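Local coordinates for lipopolysaccharide heptosyltransferase 2 (Escherichia coli, PDB 1PSW), which catalyses transfer of the second heptose from ADP-L-glycero-D-manno-heptose to heptosyl-Kdo2-lipid A in building the core oligosaccharide of lipopolysaccharide, at residues M1-G7 with Y81-L87; P103-R109 with L117-L123. One frame throughout, in Å; residues are numbered along the deposited sequence.

Contact 1 (M1-G7 with Y81-L87)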
HETATM    1  N   MSE A   1     -15.826  -0.839  22.690  1.00 38.67           N
HETATM    2  CA  MSE A   1     -14.518  -0.187  22.396  1.00 38.09           C
HETATM    3  C   MSE A   1     -14.552   0.554  21.057  1.00 36.12           C
HETATM    4  O   MSE A   1     -14.094   0.027  20.041  1.00 34.47           O
HETATM    5  CB  MSE A   1     -13.417  -1.244  22.373  1.00 45.39           C
HETATM    6  CG  MSE A   1     -12.039  -0.687  22.107  1.00 52.73           C
HETATM    7 SE   MSE A   1     -11.613   0.657  23.406  1.00 70.14          SE
HETATM    8  CE  MSE A   1     -10.596  -0.451  24.620  1.00 60.56           C
ATOM      9  N   LYS A   2     -15.086   1.776  21.068  1.00 32.55           N
ATOM     10  CA  LYS A   2     -15.196   2.590  19.854  1.00 31.35           C
ATOM     11  C   LYS A   2     -13.901   3.349  19.591  1.00 29.18           C
ATOM     12  O   LYS A   2     -13.504   4.225  20.360  1.00 27.14           O
ATOM     13  CB  LYS A   2     -16.347   3.591  19.975  1.00 33.80           C
ATOM     14  CG  LYS A   2     -17.696   2.976  20.322  1.00 39.09           C
ATOM     15  CD  LYS A   2     -18.258   2.119  19.199  1.00 43.61           C
ATOM     16  CE  LYS A   2     -18.603   2.945  17.966  1.00 45.95           C
ATOM     17  NZ  LYS A   2     -19.296   2.135  16.917  1.00 46.99           N
ATOM     18  N   ILE A   3     -13.255   3.021  18.484  1.00 26.62           N
ATOM     19  CA  ILE A   3     -11.993   3.647  18.144  1.00 25.40           C
ATOM     20  C   ILE A   3     -12.053   4.431  16.839  1.00 24.36           C
ATOM     21  O   ILE A   3     -12.599   3.964  15.840  1.00 24.41           O
ATOM     22  CB  ILE A   3     -10.888   2.572  18.040  1.00 23.48           C
ATOM     23  CG1 ILE A   3     -10.796   1.805  19.364  1.00 24.29           C
ATOM     24  CG2 ILE A   3      -9.565   3.215  17.702  1.00 22.69           C
ATOM     25  CD1 ILE A   3      -9.951   0.540  19.298  1.00 21.54           C
ATOM     26  N   LEU A   4     -11.494   5.637  16.864  1.00 21.80           N
ATOM     27  CA  LEU A   4     -11.436   6.481  15.681  1.00 21.97           C
ATOM     28  C   LEU A   4      -9.979   6.562  15.248  1.00 22.28           C
ATOM     29  O   LEU A   4      -9.102   6.889  16.048  1.00 23.97           O
ATOM     30  CB  LEU A   4     -11.947   7.892  15.982  1.00 21.87           C
ATOM     31  CG  LEU A   4     -11.692   8.916  14.865  1.00 23.34           C
ATOM     32  CD1 LEU A   4     -12.458   8.520  13.618  1.00 22.61           C
ATOM     33  CD2 LEU A   4     -12.106  10.317  15.319  1.00 25.70           C
ATOM     34  N   VAL A   5      -9.723   6.263  13.983  1.00 20.70           N
ATOM     35  CA  VAL A   5      -8.363   6.315  13.468  1.00 19.91           C
ATOM     36  C   VAL A   5      -8.243   7.341  12.351  1.00 20.70           C
ATOM     37  O   VAL A   5      -9.048   7.356  11.423  1.00 21.31           O
ATOM     38  CB  VAL A   5      -7.911   4.934  12.916  1.00 18.41           C
ATOM     39  CG1 VAL A   5      -6.545   5.056  12.244  1.00 19.30           C
ATOM     40  CG2 VAL A   5      -7.850   3.921  14.037  1.00 18.89           C
ATOM     41  N   ILE A   6      -7.251   8.217  12.464  1.00 20.99           N
ATOM     42  CA  ILE A   6      -7.009   9.207  11.432  1.00 21.00           C
ATOM     43  C   ILE A   6      -5.979   8.511  10.556  1.00 21.26           C
ATOM     44  O   ILE A   6      -4.811   8.407  10.928  1.00 20.29           O
ATOM     45  CB  ILE A   6      -6.399  10.502  12.014  1.00 22.44           C
ATOM     46  CG1 ILE A   6      -7.292  11.058  13.127  1.00 21.42           C
ATOM     47  CG2 ILE A   6      -6.201  11.525  10.903  1.00 21.95           C
ATOM     48  CD1 ILE A   6      -8.706  11.413  12.690  1.00 22.17           C
ATOM     49  N   GLY A   7      -6.419   8.006   9.410  1.00 22.43           N
ATOM     50  CA  GLY A   7      -5.512   7.284   8.536  1.00 22.41           C
ATOM     51  C   GLY A   7      -4.645   8.147   7.648  1.00 23.94           C
ATOM     52  O   GLY A   7      -4.959   9.321   7.415  1.00 22.15           O
ATOM     53  N   TYR A  81     -16.566   8.169  20.662  1.00 31.28           N
ATOM     54  CA  TYR A  81     -15.352   7.378  20.523  1.00 29.75           C
ATOM     55  C   TYR A  81     -14.599   7.320  21.843  1.00 29.92           C
ATOM     56  O   TYR A  81     -14.394   8.342  22.503  1.00 29.73           O
ATOM     57  CB  TYR A  81     -14.447   7.976  19.445  1.00 27.47           C
ATOM     58  CG  TYR A  81     -14.961   7.783  18.044  1.00 25.58           C
ATOM     59  CD1 TYR A  81     -15.032   6.509  17.473  1.00 24.37           C
ATOM     60  CD2 TYR A  81     -15.379   8.872  17.282  1.00 24.53           C
ATOM     61  CE1 TYR A  81     -15.509   6.328  16.173  1.00 22.50           C
ATOM     62  CE2 TYR A  81     -15.857   8.700  15.990  1.00 23.42           C
ATOM     63  CZ  TYR A  81     -15.917   7.428  15.443  1.00 22.61           C
ATOM     64  OH  TYR A  81     -16.390   7.261  14.165  1.00 22.74           O
ATOM     65  N   ASP A  82     -14.196   6.113  22.218  1.00 30.17           N
ATOM     66  CA  ASP A  82     -13.452   5.888  23.449  1.00 31.73           C
ATOM     67  C   ASP A  82     -11.985   6.282  23.270  1.00 32.27           C
ATOM     68  O   ASP A  82     -11.376   6.888  24.152  1.00 32.56           O
ATOM     69  CB  ASP A  82     -13.525   4.411  23.843  1.00 33.15           C
ATOM     70  CG  ASP A  82     -14.928   3.969  24.223  1.00 34.86           C
ATOM     71  OD1 ASP A  82     -15.493   4.543  25.172  1.00 35.54           O
ATOM     72  OD2 ASP A  82     -15.463   3.046  23.576  1.00 35.32           O
ATOM     73  N   ARG A  83     -11.420   5.926  22.119  1.00 31.66           N
ATOM     74  CA  ARG A  83     -10.023   6.230  21.827  1.00 30.20           C
ATOM     75  C   ARG A  83      -9.842   6.774  20.419  1.00 27.93           C
ATOM     76  O   ARG A  83     -10.728   6.651  19.574  1.00 27.15           O
ATOM     77  CB  ARG A  83      -9.164   4.972  21.961  1.00 31.91           C
ATOM     78  CG  ARG A  83      -9.137   4.345  23.333  1.00 34.52           C
ATOM     79  CD  ARG A  83      -8.140   3.199  23.361  1.00 35.68           C
ATOM     80  NE  ARG A  83      -7.861   2.745  24.720  1.00 38.86           N
ATOM     81  CZ  ARG A  83      -6.871   1.923  25.042  1.00 40.00           C
ATOM     82  NH1 ARG A  83      -6.058   1.463  24.098  1.00 40.81           N
ATOM     83  NH2 ARG A  83      -6.687   1.563  26.307  1.00 40.27           N
ATOM     84  N   ALA A  84      -8.682   7.371  20.175  1.00 26.23           N
ATOM     85  CA  ALA A  84      -8.362   7.901  18.860  1.00 24.56           C
ATOM     86  C   ALA A  84      -6.877   7.695  18.591  1.00 24.37           C
ATOM     87  O   ALA A  84      -6.051   7.801  19.499  1.00 25.47           O
ATOM     88  CB  ALA A  84      -8.712   9.379  18.785  1.00 25.75           C
ATOM     89  N   TYR A  85      -6.548   7.379  17.343  1.00 22.42           N
ATOM     90  CA  TYR A  85      -5.161   7.171  16.933  1.00 22.09           C
ATOM     91  C   TYR A  85      -4.906   8.038  15.708  1.00 20.87           C
ATOM     92  O   TYR A  85      -5.621   7.940  14.714  1.00 23.26           O
ATOM     93  CB  TYR A  85      -4.908   5.696  16.582  1.00 21.12           C
ATOM     94  CG  TYR A  85      -4.996   4.751  17.759  1.00 20.65           C
ATOM     95  CD1 TYR A  85      -3.880   4.484  18.556  1.00 22.48           C
ATOM     96  CD2 TYR A  85      -6.208   4.161  18.110  1.00 20.88           C
ATOM     97  CE1 TYR A  85      -3.975   3.656  19.671  1.00 21.53           C
ATOM     98  CE2 TYR A  85      -6.307   3.335  19.228  1.00 22.72           C
ATOM     99  CZ  TYR A  85      -5.192   3.089  20.002  1.00 22.21           C
ATOM    100  OH  TYR A  85      -5.291   2.289  21.120  1.00 24.87           O
ATOM    101  N   VAL A  86      -3.894   8.892  15.786  1.00 19.83           N
ATOM    102  CA  VAL A  86      -3.556   9.767  14.673  1.00 20.86           C
ATOM    103  C   VAL A  86      -2.294   9.223  14.020  1.00 20.06           C
ATOM    104  O   VAL A  86      -1.227   9.209  14.638  1.00 21.33           O
ATOM    105  CB  VAL A  86      -3.321  11.219  15.159  1.00 20.72           C
ATOM    106  CG1 VAL A  86      -3.081  12.145  13.976  1.00 20.78           C
ATOM    107  CG2 VAL A  86      -4.526  11.697  15.960  1.00 21.08           C
ATOM    108  N   LEU A  87      -2.415   8.768  12.773  1.00 19.59           N
ATOM    109  CA  LEU A  87      -1.282   8.173  12.055  1.00 19.05           C
ATOM    110  C   LEU A  87      -0.439   9.149  11.251  1.00 18.52           C
ATOM    111  O   LEU A  87       0.774   8.982  11.147  1.00 19.53           O
ATOM    112  CB  LEU A  87      -1.783   7.021  11.174  1.00 18.19           C
ATOM    113  CG  LEU A  87      -2.530   5.931  11.967  1.00 18.88           C
ATOM    114  CD1 LEU A  87      -2.902   4.757  11.055  1.00 19.53           C
ATOM    115  CD2 LEU A  87      -1.651   5.448  13.119  1.00 19.65           C
TER
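The carbonyl oxygen of Lys-2 is gripped by two successive backbone amides of the 81-87 segment: Asp-82 N lies 2.7 Å from Lys-2 O, and Arg-83 N reaches the same oxygen at 3.2 Å with the straighter approach. Asp-82 also bonds back through its side chain, OD2 accepting Lys-2 N at 2.8 Å through its anti lone pair, so it holds both the N-H and the C=O of Lys-2, one with its side chain and one with its backbone. Beyond this start the strands run as a regular parallel ladder, Leu-4 bonding to Arg-83 and Tyr-85 on either side of Ala-84, and Ile-6 to Tyr-85 and Leu-87 on either side of Val-86. This pairing joins strands 2-6 and 83-86 in the middle of the N-terminal Rossmann-like sheet of a GT-B glycosyltransferase. On the face bearing Leu-4, the Tyr-81 ring lies over that side chain, with Leu-4 CB 3.6 Å from the ring centroid and only 9° off its normal, a CH-pi contact; Tyr-81 OH hydrogen-bonds to Asp-34 of strand 32-37, on the other side of strand 2-6. On the other face, with CG1 beside the backbone N (chi1 -57°), Ile-3 turns CG2 to the edge of the Tyr-85 ring, 3.5 Å from Tyr-85 CD2, while Val-5 CG1 touches Leu-87 CD1 at 3.8 Å and helix 11-27 packs over this side.

Contact 2 (P103-R109 with L117-L123)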
ATOM      1  N   PRO A 103     -11.478  11.302  24.883  1.00 35.31           N
ATOM      2  CA  PRO A 103     -10.599  11.296  26.057  1.00 37.14           C
ATOM      3  C   PRO A 103      -9.166  10.831  25.846  1.00 39.14           C
ATOM      4  O   PRO A 103      -8.231  11.432  26.380  1.00 39.67           O
ATOM      5  CB  PRO A 103     -11.350  10.407  27.041  1.00 36.69           C
ATOM      6  CG  PRO A 103     -12.032   9.427  26.138  1.00 37.44           C
ATOM      7  CD  PRO A 103     -12.570  10.327  25.048  1.00 35.28           C
ATOM      8  N   HIS A 104      -8.994   9.760  25.078  1.00 40.09           N
ATOM      9  CA  HIS A 104      -7.666   9.204  24.822  1.00 40.22           C
ATOM     10  C   HIS A 104      -7.260   9.354  23.363  1.00 38.21           C
ATOM     11  O   HIS A 104      -7.833   8.726  22.478  1.00 37.25           O
ATOM     12  CB  HIS A 104      -7.650   7.727  25.219  1.00 44.61           C
ATOM     13  CG  HIS A 104      -8.078   7.482  26.631  1.00 49.62           C
ATOM     14  ND1 HIS A 104      -9.316   7.857  27.111  1.00 51.52           N
ATOM     15  CD2 HIS A 104      -7.430   6.910  27.674  1.00 52.86           C
ATOM     16  CE1 HIS A 104      -9.411   7.526  28.386  1.00 52.48           C
ATOM     17  NE2 HIS A 104      -8.280   6.948  28.753  1.00 53.79           N
ATOM     18  N   ARG A 105      -6.256  10.187  23.128  1.00 35.12           N
ATOM     19  CA  ARG A 105      -5.759  10.444  21.785  1.00 34.25           C
ATOM     20  C   ARG A 105      -4.275  10.085  21.695  1.00 34.02           C
ATOM     21  O   ARG A 105      -3.428  10.764  22.276  1.00 32.52           O
ATOM     22  CB  ARG A 105      -5.988  11.914  21.442  1.00 33.69           C
ATOM     23  CG  ARG A 105      -7.428  12.363  21.694  1.00 33.76           C
ATOM     24  CD  ARG A 105      -7.655  13.817  21.298  1.00 35.71           C
ATOM     25  NE  ARG A 105      -6.892  14.752  22.128  1.00 37.49           N
ATOM     26  CZ  ARG A 105      -7.074  14.920  23.435  1.00 38.72           C
ATOM     27  NH1 ARG A 105      -7.995  14.216  24.079  1.00 37.41           N
ATOM     28  NH2 ARG A 105      -6.335  15.796  24.102  1.00 38.19           N
ATOM     29  N   THR A 106      -3.976   9.019  20.950  1.00 32.73           N
ATOM     30  CA  THR A 106      -2.610   8.509  20.800  1.00 31.29           C
ATOM     31  C   THR A 106      -1.965   8.731  19.433  1.00 30.17           C
ATOM     32  O   THR A 106      -2.647   8.776  18.410  1.00 27.65           O
ATOM     33  CB  THR A 106      -2.571   6.994  21.077  1.00 32.02           C
ATOM     34  OG1 THR A 106      -3.234   6.716  22.316  1.00 32.98           O
ATOM     35  CG2 THR A 106      -1.129   6.502  21.148  1.00 31.38           C
ATOM     36  N   GLY A 107      -0.639   8.845  19.428  1.00 28.94           N
ATOM     37  CA  GLY A 107       0.096   9.038  18.191  1.00 28.24           C
ATOM     38  C   GLY A 107       1.532   9.448  18.439  1.00 28.92           C
ATOM     39  O   GLY A 107       1.866   9.914  19.528  1.00 29.89           O
ATOM     40  N   TRP A 108       2.398   9.260  17.446  1.00 27.98           N
ATOM     41  CA  TRP A 108       3.790   9.661  17.615  1.00 27.17           C
ATOM     42  C   TRP A 108       3.818  11.184  17.635  1.00 27.59           C
ATOM     43  O   TRP A 108       2.948  11.834  17.058  1.00 25.92           O
ATOM     44  CB  TRP A 108       4.662   9.121  16.479  1.00 26.23           C
ATOM     45  CG  TRP A 108       4.727   7.624  16.471  1.00 25.28           C
ATOM     46  CD1 TRP A 108       3.985   6.770  15.705  1.00 24.21           C
ATOM     47  CD2 TRP A 108       5.550   6.801  17.311  1.00 24.42           C
ATOM     48  NE1 TRP A 108       4.295   5.464  16.016  1.00 22.85           N
ATOM     49  CE2 TRP A 108       5.251   5.456  16.998  1.00 23.59           C
ATOM     50  CE3 TRP A 108       6.512   7.069  18.298  1.00 25.68           C
ATOM     51  CZ2 TRP A 108       5.873   4.383  17.635  1.00 23.52           C
ATOM     52  CZ3 TRP A 108       7.136   5.996  18.933  1.00 26.24           C
ATOM     53  CH2 TRP A 108       6.811   4.670  18.597  1.00 26.32           C
ATOM     54  N   ARG A 109       4.809  11.749  18.307  1.00 28.19           N
ATOM     55  CA  ARG A 109       4.923  13.198  18.422  1.00 29.65           C
ATOM     56  C   ARG A 109       4.760  13.952  17.104  1.00 29.87           C
ATOM     57  O   ARG A 109       4.049  14.952  17.051  1.00 29.63           O
ATOM     58  CB  ARG A 109       6.256  13.563  19.077  1.00 30.58           C
ATOM     59  CG  ARG A 109       6.384  15.028  19.452  1.00 32.65           C
ATOM     60  CD  ARG A 109       7.584  15.250  20.357  1.00 33.78           C
ATOM     61  NE  ARG A 109       8.845  14.903  19.707  1.00 35.33           N
ATOM     62  CZ  ARG A 109      10.024  14.918  20.322  1.00 35.73           C
ATOM     63  NH1 ARG A 109      10.096  15.261  21.600  1.00 35.56           N
ATOM     64  NH2 ARG A 109      11.127  14.595  19.660  1.00 35.04           N
ATOM     65  N   LEU A 117      -2.519  15.556  21.301  1.00 41.24           N
ATOM     66  CA  LEU A 117      -2.309  14.180  21.742  1.00 41.49           C
ATOM     67  C   LEU A 117      -1.915  14.106  23.214  1.00 42.75           C
ATOM     68  O   LEU A 117      -0.818  14.522  23.590  1.00 44.50           O
ATOM     69  CB  LEU A 117      -1.211  13.524  20.893  1.00 40.91           C
ATOM     70  CG  LEU A 117      -1.442  13.425  19.382  1.00 40.76           C
ATOM     71  CD1 LEU A 117      -0.154  13.005  18.692  1.00 40.26           C
ATOM     72  CD2 LEU A 117      -2.556  12.430  19.093  1.00 39.34           C
ATOM     73  N   ASN A 118      -2.805  13.577  24.048  1.00 43.14           N
ATOM     74  CA  ASN A 118      -2.509  13.453  25.471  1.00 43.77           C
ATOM     75  C   ASN A 118      -1.741  12.171  25.762  1.00 43.48           C
ATOM     76  O   ASN A 118      -1.428  11.867  26.913  1.00 42.81           O
ATOM     77  CB  ASN A 118      -3.792  13.494  26.306  1.00 44.86           C
ATOM     78  CG  ASN A 118      -4.931  12.728  25.675  1.00 46.41           C
ATOM     79  OD1 ASN A 118      -4.752  11.626  25.159  1.00 44.92           O
ATOM     80  ND2 ASN A 118      -6.121  13.312  25.722  1.00 48.75           N
ATOM     81  N   ASP A 119      -1.439  11.420  24.709  1.00 43.06           N
ATOM     82  CA  ASP A 119      -0.686  10.180  24.836  1.00 41.76           C
ATOM     83  C   ASP A 119       0.358  10.171  23.725  1.00 42.19           C
ATOM     84  O   ASP A 119       0.375   9.286  22.867  1.00 42.91           O
ATOM     85  CB  ASP A 119      -1.626   8.976  24.716  1.00 42.64           C
ATOM     86  CG  ASP A 119      -0.899   7.648  24.839  1.00 43.73           C
ATOM     87  OD1 ASP A 119       0.137   7.591  25.531  1.00 46.62           O
ATOM     88  OD2 ASP A 119      -1.375   6.653  24.255  1.00 42.92           O
ATOM     89  N   VAL A 120       1.220  11.183  23.756  1.00 40.67           N
ATOM     90  CA  VAL A 120       2.282  11.352  22.774  1.00 39.65           C
ATOM     91  C   VAL A 120       3.400  10.334  22.975  1.00 38.67           C
ATOM     92  O   VAL A 120       3.822  10.070  24.101  1.00 38.97           O
ATOM     93  CB  VAL A 120       2.878  12.779  22.859  1.00 41.49           C
ATOM     94  CG1 VAL A 120       3.413  13.036  24.261  1.00 42.67           C
ATOM     95  CG2 VAL A 120       3.981  12.954  21.828  1.00 42.65           C
ATOM     96  N   ARG A 121       3.870   9.759  21.875  1.00 35.92           N
ATOM     97  CA  ARG A 121       4.944   8.776  21.928  1.00 34.79           C
ATOM     98  C   ARG A 121       6.174   9.386  21.260  1.00 33.13           C
ATOM     99  O   ARG A 121       6.099   9.847  20.122  1.00 31.57           O
ATOM    100  CB  ARG A 121       4.530   7.496  21.186  1.00 34.88           C
ATOM    101  CG  ARG A 121       3.169   6.915  21.585  1.00 34.47           C
ATOM    102  CD  ARG A 121       3.136   6.475  23.040  1.00 34.51           C
ATOM    103  NE  ARG A 121       1.857   5.867  23.419  1.00 34.45           N
ATOM    104  CZ  ARG A 121       1.455   4.654  23.047  1.00 34.30           C
ATOM    105  NH1 ARG A 121       2.228   3.896  22.278  1.00 31.26           N
ATOM    106  NH2 ARG A 121       0.280   4.192  23.455  1.00 32.00           N
ATOM    107  N   VAL A 122       7.302   9.402  21.968  1.00 34.12           N
ATOM    108  CA  VAL A 122       8.534   9.962  21.414  1.00 34.78           C
ATOM    109  C   VAL A 122       9.209   8.875  20.592  1.00 34.40           C
ATOM    110  O   VAL A 122       9.549   7.810  21.110  1.00 32.14           O
ATOM    111  CB  VAL A 122       9.512  10.420  22.518  1.00 36.11           C
ATOM    112  CG1 VAL A 122      10.677  11.164  21.894  1.00 35.85           C
ATOM    113  CG2 VAL A 122       8.791  11.296  23.523  1.00 38.60           C
ATOM    114  N   LEU A 123       9.414   9.162  19.314  1.00 34.97           N
ATOM    115  CA  LEU A 123      10.008   8.210  18.391  1.00 35.94           C
ATOM    116  C   LEU A 123      11.531   8.129  18.368  1.00 37.17           C
ATOM    117  O   LEU A 123      12.225   9.133  18.225  1.00 36.66           O
ATOM    118  CB  LEU A 123       9.496   8.499  16.977  1.00 35.21           C
ATOM    119  CG  LEU A 123      10.014   7.613  15.842  1.00 35.98           C
ATOM    120  CD1 LEU A 123       9.654   6.162  16.118  1.00 34.18           C
ATOM    121  CD2 LEU A 123       9.416   8.074  14.520  1.00 34.73           C
TER
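The last strand pair of the N-terminal parallel sheet is formed here, the edge strand 119-121 lying parallel to strand 104-108. On the face shared by Thr-106, Asp-119 and Arg-121, Thr-106 OG1 donates to Asp-119 OD2 at 2.7 Å, and that oxygen receives it on its anti lone pair. Arg-121 takes the same carboxylate in a side-on salt bridge: its NE meets Asp-119 OD1 at 3.2 Å from above the carboxylate plane, and its NH2 reaches Asp-119 OD2 on the syn side, so OD2 accepts from both Thr-106 and Arg-121. Thr-106 CG2 sits beneath one face of this guanidinium, whose NH2 also bonds to Tyr-140 O. With an alanine in place of Asp-119, Thr-106 OG1 would probably lose its acceptor and the Arg-121 guanidinium its carboxylate mate, making it freer to turn. The parallel ladder of this Rossmann-like edge continues as Arg-121 N bonds to Gly-107 O and Arg-109 N to Arg-121 O at 2.9 Å. Gly-107 N and Asp-119 O, by contrast, are buried with no partner in the model. The Trp-108 indole is wedged between two aliphatic groups, Leu-123 CD1 4.0 Å from the centroid of its six-membered ring on one face and Arg-121 CB on the opposite one; Trp-108 NE1 bonds to Arg-134 O. At the other end, the Asn-118 side chain stands in for a backbone carbonyl: with CG between the backbone N and the carbonyl carbon (chi1 40°), its OD1 accepts Arg-105 N at 2.9 Å, nearly straight at 170°.

Contacts 1 and 2 are two pairings in one six-stranded parallel sheet, whose strand order 3-2-1-4-5-6 is that of a Rossmann-like fold. Their centres lie about 11 Å apart, and they follow in series along the chain, 1-7 with 81-87 closing before 103-109 meets 117-123. Strands 83-86 and 104-108 are neighbours, so the contacts adjoin directly: Ala-84 N lies 2.8 Å from His-104 O, and Ala-84 O lies 2.8 Å from Thr-106 N, both probable hydrogen bonds. The two pairings thus continue one sheet from its centre to its edge, within the N-terminal one of the two domains. A second sheet, built in the same order from strands 182-186 to 302-306, completes the GT-B architecture.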